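Local coordinates for small ribosomal subunit biogenesis GTPase RsgA (Thermotoga maritima, PDB 1U0L), which probably assists late maturation of the 30S ribosomal subunit as a circularly permuted, zinc-binding GTPase that hydrolyses GTP slowly, at residues V16-S20 / N21-V25; K74-T78 / K79-A83; S259-H263 / V264-E268; E286-V289 / K290-E294. One frame throughout, in Å; residues are numbered along the deposited sequence.

Contact 1 (V16-S20 / N21-V25)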
loop_
_atom_site.group_PDB
_atom_site.type_symbol
_atom_site.label_atom_id
_atom_site.label_comp_id
_atom_site.label_asym_id
_atom_site.label_seq_id
_atom_site.Cartn_x
_atom_site.Cartn_y
_atom_site.Cartn_z
ATOM N N VAL A 16 -5.199 16.740 3.223
ATOM C CA VAL A 16 -5.406 16.097 1.937
ATOM C C VAL A 16 -4.492 16.553 0.808
ATOM O O VAL A 16 -4.410 15.892 -0.229
ATOM C CB VAL A 16 -6.837 16.272 1.498
ATOM C CG1 VAL A 16 -7.763 15.482 2.422
ATOM C CG2 VAL A 16 -7.166 17.751 1.495
ATOM N N SER A 17 -3.819 17.679 0.993
ATOM C CA SER A 17 -2.895 18.156 -0.031
ATOM C C SER A 17 -2.179 19.416 0.414
ATOM O O SER A 17 -2.552 20.034 1.407
ATOM C CB SER A 17 -3.631 18.435 -1.344
ATOM O OG SER A 17 -4.390 19.625 -1.251
ATOM N N PHE A 18 -1.138 19.782 -0.328
ATOM C CA PHE A 18 -0.373 20.981 -0.030
ATOM C C PHE A 18 -0.406 21.942 -1.215
ATOM O O PHE A 18 0.253 21.737 -2.228
ATOM C CB PHE A 18 1.050 20.593 0.348
ATOM C CG PHE A 18 1.126 19.823 1.627
ATOM C CD1 PHE A 18 0.554 18.563 1.726
ATOM C CD2 PHE A 18 1.737 20.367 2.746
ATOM C CE1 PHE A 18 0.586 17.856 2.923
ATOM C CE2 PHE A 18 1.776 19.669 3.949
ATOM C CZ PHE A 18 1.198 18.409 4.036
ATOM N N HIS A 19 -1.196 22.998 -1.061
ATOM C CA HIS A 19 -1.390 24.010 -2.092
ATOM C C HIS A 19 -0.742 25.351 -1.694
ATOM O O HIS A 19 -0.638 25.672 -0.510
ATOM C CB HIS A 19 -2.899 24.177 -2.308
ATOM C CG HIS A 19 -3.268 24.856 -3.587
ATOM N ND1 HIS A 19 -2.912 26.156 -3.871
ATOM C CD2 HIS A 19 -3.978 24.419 -4.653
ATOM C CE1 HIS A 19 -3.386 26.492 -5.057
ATOM N NE2 HIS A 19 -4.039 25.455 -5.552
ATOM N N SER A 20 -0.313 26.121 -2.693
ATOM C CA SER A 20 0.324 27.434 -2.494
ATOM C C SER A 20 1.123 27.621 -1.197
ATOM O O SER A 20 0.952 28.612 -0.479
ATOM C CB SER A 20 -0.714 28.577 -2.630
ATOM O OG SER A 20 -2.058 28.104 -2.685
ATOM N N ASN A 21 2.008 26.666 -0.919
ATOM C CA ASN A 21 2.868 26.693 0.266
ATOM C C ASN A 21 2.049 26.707 1.562
ATOM O O ASN A 21 2.445 27.318 2.555
ATOM C CB ASN A 21 3.792 27.915 0.192
ATOM C CG ASN A 21 5.101 27.720 0.942
ATOM O OD1 ASN A 21 6.042 28.500 0.784
ATOM N ND2 ASN A 21 5.165 26.684 1.766
ATOM N N MET A 22 0.909 26.018 1.540
ATOM C CA MET A 22 0.018 25.924 2.697
ATOM C C MET A 22 -0.696 24.567 2.764
ATOM O O MET A 22 -0.952 23.933 1.740
ATOM C CB MET A 22 -1.023 27.048 2.656
ATOM C CG MET A 22 -0.464 28.454 2.866
ATOM S SD MET A 22 -1.747 29.736 2.838
ATOM C CE MET A 22 -2.069 29.904 4.555
ATOM N N VAL A 23 -1.019 24.128 3.977
ATOM C CA VAL A 23 -1.701 22.855 4.182
ATOM C C VAL A 23 -3.213 22.956 3.986
ATOM O O VAL A 23 -3.876 23.802 4.586
ATOM C CB VAL A 23 -1.448 22.311 5.611
ATOM C CG1 VAL A 23 -2.214 21.001 5.821
ATOM C CG2 VAL A 23 0.040 22.110 5.838
ATOM N N THR A 24 -3.753 22.074 3.150
ATOM C CA THR A 24 -5.187 22.038 2.878
ATOM C C THR A 24 -5.768 20.925 3.736
ATOM O O THR A 24 -5.370 19.772 3.589
ATOM C CB THR A 24 -5.473 21.673 1.405
ATOM O OG1 THR A 24 -4.588 22.405 0.546
ATOM C CG2 THR A 24 -6.917 22.004 1.042
ATOM N N VAL A 25 -6.697 21.250 4.629
ATOM C CA VAL A 25 -7.302 20.214 5.465
ATOM C C VAL A 25 -8.767 20.037 5.120
ATOM O O VAL A 25 -9.392 20.922 4.553
ATOM C CB VAL A 25 -7.199 20.532 6.995
ATOM C CG1 VAL A 25 -6.085 21.535 7.252
ATOM C CG2 VAL A 25 -8.531 21.033 7.528
#
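With CG of Phe18 anti to its carbonyl carbon (chi1 -66°) and CG2 of Val23 likewise placed on its own residue, these two side chains, which share a face because they are paired across the hairpin, run side by side. Phe18 CE2 meets Val23 CG2 at 3.5 Å, the methyl group lying oblique to the ring. Beneath them the backbones form a non-hydrogen-bonded antiparallel pair, in which Phe18 CA comes to 3.5 Å from Met22 O in a CA-H...O contact. The opposite face carries Ser17 and Thr24. Thr24 gives Ser17 O a backbone bond from its N (2.9 Å), and its OG1, set beside that N by a chi1 of -44°, adds a weak bond to the same oxygen at 3.2 Å; a beta-branched hydroxyl residue thus fills its strand position and also adds a weak second bond to its partner. Further from the turn, Val16 N reaches Thr24 O at 3.1 Å in an almost straight bond. Towards the tip, Met22 N donates to His19 O, closing the turn, while Ser20 and Asn21 take the positive phi angles it demands, which asparagine tolerates well. Phe18 continues onto Ile49 and Val51, Val23 onto Ile67, and Met22 and Thr24 onto strand 33-38. The result is a beta hairpin with a two-residue loop, a type I' turn, joining the first two strands of the N-terminal domain, a member of the OB-fold clan.

Contact 2 (K74-T78 / K79-A83)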
loop_
_atom_site.group_PDB
_atom_site.type_symbol
_atom_site.label_atom_id
_atom_site.label_comp_id
_atom_site.label_asym_id
_atom_site.label_seq_id
_atom_site.Cartn_x
_atom_site.Cartn_y
_atom_site.Cartn_z
ATOM N N LYS A 74 -0.176 6.380 12.587
ATOM C CA LYS A 74 -0.027 4.930 12.729
ATOM C C LYS A 74 1.140 4.440 11.868
ATOM O O LYS A 74 1.679 3.357 12.093
ATOM C CB LYS A 74 -1.305 4.218 12.280
ATOM C CG LYS A 74 -1.638 4.466 10.813
ATOM C CD LYS A 74 -3.063 4.071 10.437
ATOM C CE LYS A 74 -3.271 2.565 10.447
ATOM N NZ LYS A 74 -4.681 2.219 10.091
ATOM N N ASN A 75 1.515 5.246 10.877
ATOM C CA ASN A 75 2.597 4.910 9.955
ATOM C C ASN A 75 2.844 6.062 8.980
ATOM O O ASN A 75 2.119 7.053 8.962
ATOM C CB ASN A 75 2.236 3.656 9.167
ATOM C CG ASN A 75 1.023 3.859 8.304
ATOM O OD1 ASN A 75 0.967 4.807 7.531
ATOM N ND2 ASN A 75 0.041 2.976 8.421
ATOM N N LEU A 76 3.862 5.911 8.148
ATOM C CA LEU A 76 4.200 6.940 7.180
ATOM C C LEU A 76 4.849 6.305 5.959
ATOM O O LEU A 76 6.003 5.891 6.029
ATOM C CB LEU A 76 5.183 7.921 7.796
ATOM C CG LEU A 76 5.171 9.374 7.339
ATOM C CD1 LEU A 76 6.597 9.870 7.418
ATOM C CD2 LEU A 76 4.637 9.528 5.932
ATOM N N LEU A 77 4.108 6.210 4.855
ATOM C CA LEU A 77 4.657 5.635 3.633
ATOM C C LEU A 77 5.725 6.608 3.235
ATOM O O LEU A 77 5.675 7.758 3.651
ATOM C CB LEU A 77 3.596 5.525 2.549
ATOM C CG LEU A 77 2.599 4.437 2.910
ATOM C CD1 LEU A 77 1.578 4.277 1.789
ATOM C CD2 LEU A 77 3.372 3.146 3.168
ATOM N N THR A 78 6.676 6.196 2.412
ATOM C CA THR A 78 7.737 7.129 2.128
ATOM C C THR A 78 7.747 7.987 0.875
ATOM O O THR A 78 7.011 8.956 0.849
ATOM C CB THR A 78 9.082 6.450 2.313
ATOM O OG1 THR A 78 10.085 7.457 2.439
ATOM C CG2 THR A 78 9.385 5.513 1.148
ATOM N N LYS A 79 8.551 7.684 -0.145
ATOM C CA LYS A 79 8.608 8.562 -1.320
ATOM C C LYS A 79 7.355 9.392 -1.418
ATOM O O LYS A 79 7.372 10.553 -1.007
ATOM C CB LYS A 79 8.837 7.789 -2.600
ATOM C CG LYS A 79 10.144 8.175 -3.274
ATOM C CD LYS A 79 11.353 7.980 -2.364
ATOM C CE LYS A 79 12.630 8.321 -3.137
ATOM N NZ LYS A 79 13.918 8.029 -2.437
ATOM N N PRO A 80 6.260 8.861 -1.992
ATOM C CA PRO A 80 5.151 9.827 -1.953
ATOM C C PRO A 80 4.771 9.814 -0.471
ATOM O O PRO A 80 4.140 8.857 -0.009
ATOM C CB PRO A 80 4.073 9.169 -2.799
ATOM C CG PRO A 80 4.848 8.302 -3.748
ATOM C CD PRO A 80 5.954 7.728 -2.884
ATOM N N HIS A 81 5.181 10.833 0.287
ATOM C CA HIS A 81 4.872 10.863 1.719
ATOM C C HIS A 81 3.375 10.769 1.960
ATOM O O HIS A 81 2.596 11.550 1.395
ATOM C CB HIS A 81 5.373 12.151 2.383
ATOM C CG HIS A 81 6.749 12.055 2.973
ATOM N ND1 HIS A 81 7.170 10.975 3.723
ATOM C CD2 HIS A 81 7.775 12.942 2.988
ATOM C CE1 HIS A 81 8.392 11.203 4.177
ATOM N NE2 HIS A 81 8.780 12.392 3.747
ATOM N N VAL A 82 2.973 9.796 2.777
ATOM C CA VAL A 82 1.568 9.626 3.143
ATOM C C VAL A 82 1.484 9.004 4.526
ATOM O O VAL A 82 2.188 8.036 4.833
ATOM C CB VAL A 82 0.792 8.755 2.153
ATOM C CG1 VAL A 82 -0.654 8.644 2.601
ATOM C CG2 VAL A 82 0.863 9.364 0.767
ATOM N N ALA A 83 0.603 9.569 5.346
ATOM C CA ALA A 83 0.437 9.128 6.716
ATOM C C ALA A 83 -0.881 8.434 6.967
ATOM O O ALA A 83 -1.876 8.778 6.363
ATOM C CB ALA A 83 0.556 10.322 7.629
#
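A short beta hairpin near the start of the GTPase region pairs Leu76 and Leu77 with Ala83 and Val82. Leu77 N donates to Val82 O at 2.6 Å, close to the line of the carbonyl bond; the return bond, from Val82 N to Leu77 O, is weak at 3.5 Å. Next along, Leu76 and Ala83 form a non-hydrogen-bonded pair, their CA atoms 4.4 Å apart. Alanine's methyl leaves the Leu76 branch room to lie over the partner strand, with Leu76 CD2 4.5 Å from Ala83 CB. A chi1 of -150° leans the leucine that way: its CD2 comes beside Val82 O, and Leu76 CD1 touches His81 CE1 at 3.9 Å. The leucine and histidine side chains cross obliquely. The His81 ring packs against Tyr50 and the Ala83 backbone bonds to Val51, so the hairpin lies where the OB-like domain and the GTPase region meet. A serine in place of Leu76 would probably leave a gap beside the His81 ring and the Val82 carbonyl. Asn75 ND2 reaches past the pairing to Val85 O, an amide suited to tying down irregular backbone. At the turn, the side chain of Pro80 touches Thr228 and lies about 10 Å from that of Lys182 in the P-loop.

Contact 3 (S259-H263 / V264-E268). With ZN (zinc ion), chain D.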
loop_
_atom_site.group_PDB
_atom_site.type_symbol
_atom_site.label_atom_id
_atom_site.label_comp_id
_atom_site.label_asym_id
_atom_site.label_seq_id
_atom_site.Cartn_x
_atom_site.Cartn_y
_atom_site.Cartn_z
ATOM N N SER A 259 17.106 -20.760 17.282
ATOM C CA SER A 259 16.427 -19.556 17.755
ATOM C C SER A 259 16.593 -18.517 16.654
ATOM O O SER A 259 17.712 -18.107 16.326
ATOM C CB SER A 259 17.078 -19.060 19.056
ATOM O OG SER A 259 16.578 -17.791 19.451
ATOM N N ASP A 260 15.475 -18.094 16.081
ATOM C CA ASP A 260 15.500 -17.132 14.985
ATOM C C ASP A 260 16.343 -17.681 13.828
ATOM O O ASP A 260 17.446 -17.213 13.546
ATOM C CB ASP A 260 16.066 -15.782 15.442
ATOM C CG ASP A 260 15.962 -14.711 14.360
ATOM O OD1 ASP A 260 14.831 -14.446 13.893
ATOM O OD2 ASP A 260 17.004 -14.137 13.978
ATOM N N CYS A 261 15.802 -18.695 13.173
ATOM C CA CYS A 261 16.441 -19.324 12.039
ATOM C C CYS A 261 15.996 -18.521 10.824
ATOM O O CYS A 261 14.800 -18.314 10.635
ATOM C CB CYS A 261 15.941 -20.755 11.928
ATOM S SG CYS A 261 16.300 -21.559 10.385
ATOM N N ASN A 262 16.944 -18.066 10.009
ATOM C CA ASN A 262 16.624 -17.283 8.827
ATOM C C ASN A 262 16.058 -18.108 7.674
ATOM O O ASN A 262 15.749 -17.572 6.606
ATOM C CB ASN A 262 17.857 -16.506 8.373
ATOM C CG ASN A 262 18.281 -15.448 9.388
ATOM O OD1 ASN A 262 17.448 -14.686 9.898
ATOM N ND2 ASN A 262 19.579 -15.390 9.680
ATOM N N HIS A 263 15.929 -19.412 7.892
ATOM C CA HIS A 263 15.362 -20.317 6.897
ATOM C C HIS A 263 16.181 -20.528 5.618
ATOM O O HIS A 263 15.671 -21.087 4.647
ATOM C CB HIS A 263 13.959 -19.840 6.520
ATOM C CG HIS A 263 13.170 -19.318 7.680
ATOM N ND1 HIS A 263 12.703 -20.132 8.687
ATOM C CD2 HIS A 263 12.800 -18.058 8.010
ATOM C CE1 HIS A 263 12.079 -19.396 9.589
ATOM N NE2 HIS A 263 12.123 -18.134 9.202
ATOM N N VAL A 264 17.437 -20.088 5.598
ATOM C CA VAL A 264 18.261 -20.277 4.405
ATOM C C VAL A 264 19.109 -21.544 4.527
ATOM O O VAL A 264 18.691 -22.611 4.094
ATOM C CB VAL A 264 19.212 -19.082 4.157
ATOM C CG1 VAL A 264 20.031 -19.322 2.881
ATOM C CG2 VAL A 264 18.417 -17.797 4.050
ATOM N N ASP A 265 20.289 -21.418 5.132
ATOM C CA ASP A 265 21.202 -22.540 5.309
ATOM C C ASP A 265 20.913 -23.408 6.522
ATOM O O ASP A 265 21.100 -24.626 6.475
ATOM C CB ASP A 265 22.651 -22.055 5.409
ATOM C CG ASP A 265 23.270 -21.773 4.049
ATOM O OD1 ASP A 265 22.947 -22.502 3.085
ATOM O OD2 ASP A 265 24.089 -20.835 3.952
ATOM N N GLU A 266 20.462 -22.780 7.606
ATOM C CA GLU A 266 20.169 -23.489 8.858
ATOM C C GLU A 266 19.736 -24.964 8.734
ATOM O O GLU A 266 18.788 -25.316 8.033
ATOM C CB GLU A 266 19.151 -22.715 9.692
ATOM C CG GLU A 266 19.655 -21.372 10.252
ATOM C CD GLU A 266 19.474 -20.198 9.291
ATOM O OE1 GLU A 266 18.864 -20.386 8.216
ATOM O OE2 GLU A 266 19.933 -19.078 9.619
ATOM N N PRO A 267 20.458 -25.839 9.452
ATOM C CA PRO A 267 20.382 -27.297 9.607
ATOM C C PRO A 267 19.003 -27.931 9.680
ATOM O O PRO A 267 18.795 -29.032 9.185
ATOM C CB PRO A 267 21.179 -27.532 10.881
ATOM C CG PRO A 267 22.257 -26.506 10.754
ATOM C CD PRO A 267 21.504 -25.284 10.339
ATOM N N GLU A 268 18.065 -27.248 10.311
ATOM C CA GLU A 268 16.728 -27.798 10.438
ATOM C C GLU A 268 15.792 -26.618 10.391
ATOM O O GLU A 268 15.879 -25.713 11.221
ATOM C CB GLU A 268 16.585 -28.523 11.770
ATOM C CG GLU A 268 15.237 -29.181 11.970
ATOM C CD GLU A 268 15.086 -29.803 13.347
ATOM O OE1 GLU A 268 15.906 -30.667 13.717
ATOM O OE2 GLU A 268 14.136 -29.410 14.062
HETATM ZN ZN ZN D . 14.150 -21.815 9.568
#
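Cys261 SG is gripped twice: it binds the zinc ion at 2.3 Å and accepts a hydrogen bond from His263 N at 3.3 Å, while Glu266 CB packs against it. An amide hydrogen aimed at a metal-bound sulfur would be expected to spread the charge of the thiolate. With SG anti to its backbone N (chi1 166°), Cys261 faces the same metal as His263, whose ND1 binds at 2.4 Å; Cys256 and Cys269 complete a site of three cysteines and one histidine. The loop that presents these ligands is itself held by Glu266. Its chain bends at chi2 (87°), folding the carboxylate back over the turn, where the two oxygens divide the work. Glu266 OE1 takes Val264 N at 3.0 Å, nearly along its C-O axis, whereas Glu266 OE2 takes Asn262 N at 3.2 Å from well above the carboxylate plane. Glutamate is long enough to span the turn and has an acceptor for each amide. An alanine here would probably leave the N-H groups of Asn262 and Val264 without their common mate, and the turn around His263 less firmly fixed. Asn262 OD1 bonds to Lys245 NZ, and Phe251 meets the His263 ring edge-to-face. The loop lies between helices 241-244 and 270-277 in the chain and presses on helix 282-296: Val264 sets its methyl groups against Phe292 and Tyr293, and His263 O bonds to Tyr285 OH.

Contact 4 (E286-V289 / K290-E294)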
loop_
_atom_site.group_PDB
_atom_site.type_symbol
_atom_site.label_atom_id
_atom_site.label_comp_id
_atom_site.label_asym_id
_atom_site.label_seq_id
_atom_site.Cartn_x
_atom_site.Cartn_y
_atom_site.Cartn_z
ATOM N N GLU A 286 11.631 -19.110 -2.624
ATOM C CA GLU A 286 12.606 -18.692 -3.617
ATOM C C GLU A 286 12.871 -17.198 -3.595
ATOM O O GLU A 286 14.020 -16.765 -3.451
ATOM C CB GLU A 286 12.110 -19.118 -4.998
ATOM C CG GLU A 286 13.073 -18.880 -6.131
ATOM C CD GLU A 286 12.531 -19.401 -7.443
ATOM O OE1 GLU A 286 11.486 -18.891 -7.902
ATOM O OE2 GLU A 286 13.145 -20.327 -8.011
ATOM N N ASN A 287 11.806 -16.414 -3.733
ATOM C CA ASN A 287 11.928 -14.967 -3.746
ATOM C C ASN A 287 12.430 -14.431 -2.405
ATOM O O ASN A 287 13.229 -13.472 -2.371
ATOM C CB ASN A 287 10.587 -14.340 -4.125
ATOM C CG ASN A 287 10.168 -14.689 -5.539
ATOM O OD1 ASN A 287 10.958 -14.561 -6.470
ATOM N ND2 ASN A 287 8.921 -15.129 -5.710
ATOM N N TYR A 288 11.972 -15.047 -1.307
ATOM C CA TYR A 288 12.403 -14.633 0.023
ATOM C C TYR A 288 13.923 -14.813 0.159
ATOM O O TYR A 288 14.622 -13.924 0.647
ATOM C CB TYR A 288 11.699 -15.441 1.114
ATOM C CG TYR A 288 12.447 -15.363 2.428
ATOM C CD1 TYR A 288 12.626 -14.138 3.081
ATOM C CD2 TYR A 288 13.083 -16.490 2.954
ATOM C CE1 TYR A 288 13.427 -14.038 4.210
ATOM C CE2 TYR A 288 13.886 -16.403 4.081
ATOM C CZ TYR A 288 14.058 -15.177 4.703
ATOM O OH TYR A 288 14.889 -15.095 5.799
ATOM N N VAL A 289 14.437 -15.965 -0.266
ATOM C CA VAL A 289 15.875 -16.211 -0.192
ATOM C C VAL A 289 16.648 -15.228 -1.075
ATOM O O VAL A 289 17.679 -14.699 -0.657
ATOM C CB VAL A 289 16.218 -17.652 -0.619
ATOM C CG1 VAL A 289 17.723 -17.829 -0.686
ATOM C CG2 VAL A 289 15.610 -18.633 0.366
ATOM N N LYS A 290 16.146 -14.992 -2.291
ATOM C CA LYS A 290 16.760 -14.047 -3.223
ATOM C C LYS A 290 16.848 -12.695 -2.529
ATOM O O LYS A 290 17.908 -12.066 -2.480
ATOM C CB LYS A 290 15.903 -13.913 -4.479
ATOM C CG LYS A 290 16.368 -12.834 -5.455
ATOM C CD LYS A 290 17.626 -13.231 -6.223
ATOM C CE LYS A 290 18.056 -12.129 -7.185
ATOM N NZ LYS A 290 16.936 -11.697 -8.070
ATOM N N MET A 291 15.718 -12.252 -1.982
ATOM C CA MET A 291 15.675 -10.979 -1.271
ATOM C C MET A 291 16.618 -10.997 -0.073
ATOM O O MET A 291 17.326 -10.026 0.178
ATOM C CB MET A 291 14.242 -10.661 -0.823
ATOM C CG MET A 291 13.468 -9.839 -1.854
ATOM S SD MET A 291 11.854 -9.227 -1.355
ATOM C CE MET A 291 10.835 -10.586 -1.882
ATOM N N PHE A 292 16.629 -12.110 0.654
ATOM C CA PHE A 292 17.494 -12.250 1.811
ATOM C C PHE A 292 18.915 -11.872 1.408
ATOM O O PHE A 292 19.477 -10.885 1.895
ATOM C CB PHE A 292 17.473 -13.694 2.328
ATOM C CG PHE A 292 18.292 -13.900 3.569
ATOM C CD1 PHE A 292 17.760 -13.623 4.818
ATOM C CD2 PHE A 292 19.625 -14.288 3.484
ATOM C CE1 PHE A 292 18.549 -13.720 5.972
ATOM C CE2 PHE A 292 20.423 -14.385 4.631
ATOM C CZ PHE A 292 19.881 -14.099 5.875
ATOM N N TYR A 293 19.492 -12.655 0.502
ATOM C CA TYR A 293 20.851 -12.409 0.039
ATOM C C TYR A 293 21.072 -10.984 -0.515
ATOM O O TYR A 293 22.158 -10.400 -0.358
ATOM C CB TYR A 293 21.220 -13.483 -0.989
ATOM C CG TYR A 293 21.560 -14.823 -0.353
ATOM C CD1 TYR A 293 21.318 -16.025 -1.023
ATOM C CD2 TYR A 293 22.134 -14.889 0.920
ATOM C CE1 TYR A 293 21.630 -17.255 -0.442
ATOM C CE2 TYR A 293 22.454 -16.115 1.509
ATOM C CZ TYR A 293 22.195 -17.291 0.824
ATOM O OH TYR A 293 22.489 -18.497 1.420
ATOM N N GLU A 294 20.040 -10.427 -1.146
ATOM C CA GLU A 294 20.111 -9.078 -1.692
ATOM C C GLU A 294 20.305 -8.057 -0.582
ATOM O O GLU A 294 20.944 -7.028 -0.786
ATOM C CB GLU A 294 18.836 -8.746 -2.458
ATOM C CG GLU A 294 18.893 -9.106 -3.922
ATOM C CD GLU A 294 17.566 -8.919 -4.625
ATOM O OE1 GLU A 294 16.911 -7.873 -4.412
ATOM O OE2 GLU A 294 17.179 -9.815 -5.400
#
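Regular alpha-helical geometry runs through residues 286-294: the N-H groups of Lys290 to Glu294 each donate to the carbonyl four residues back, as in Lys290 N to Glu286 O (3.0 Å) and Met291 N to Asn287 O (2.8 Å). One turn apart, Tyr288 and Phe292 both hold CG anti to the backbone N (chi1 161° and -177°), which sends their rings out the same way, side by side. Tyr288 OH passes Phe292 CD1 at 3.4 Å and goes on to bond with Asn262 O; tyrosine suits this place because its ring is buried while its hydroxyl can serve a backbone acceptor of the zinc loop. One residue further along, in the next i, i+4 pair, Val289 CG1 lies 4.0 Å from Tyr293 CE1. On a more exposed flank Lys290 NZ makes a salt bridge to Glu294 OE2 at 3.3 Å, the usual one-turn spacing for opposite charges, and the lysine also makes a cation-pi contact with Tyr102. The unbranched side chain of Met291 lies against helix 101-113, touching Tyr102, Lys106 and Val109, while Asn287 ND2 bonds to Asp105 and Thr101. Helix 282-296 is therefore wedged between the GTPase domain's helix 101-113 and the zinc region, with Leu244 of helix 241-244 against Tyr288 and Met291.

From the N terminus the four contacts follow in series; none nests in or crosses another. Contact 1 closes the loop between strands 11-19 and 22-27 of the N-terminal domain. Contact 2 closes the small hairpin near the start of the GTPase region, its centre about 16 Å from that of contact 1, and the two do not touch. The chain then builds the nucleotide-binding domain before contact 3 turns the zinc-binding loop. Contact 4, a stretch of helix rather than a loop, comes last. Contacts 3 and 4 meet directly, which ties the zinc loop to helix 282-296, on the opposite side of the chain's centre from contact 1.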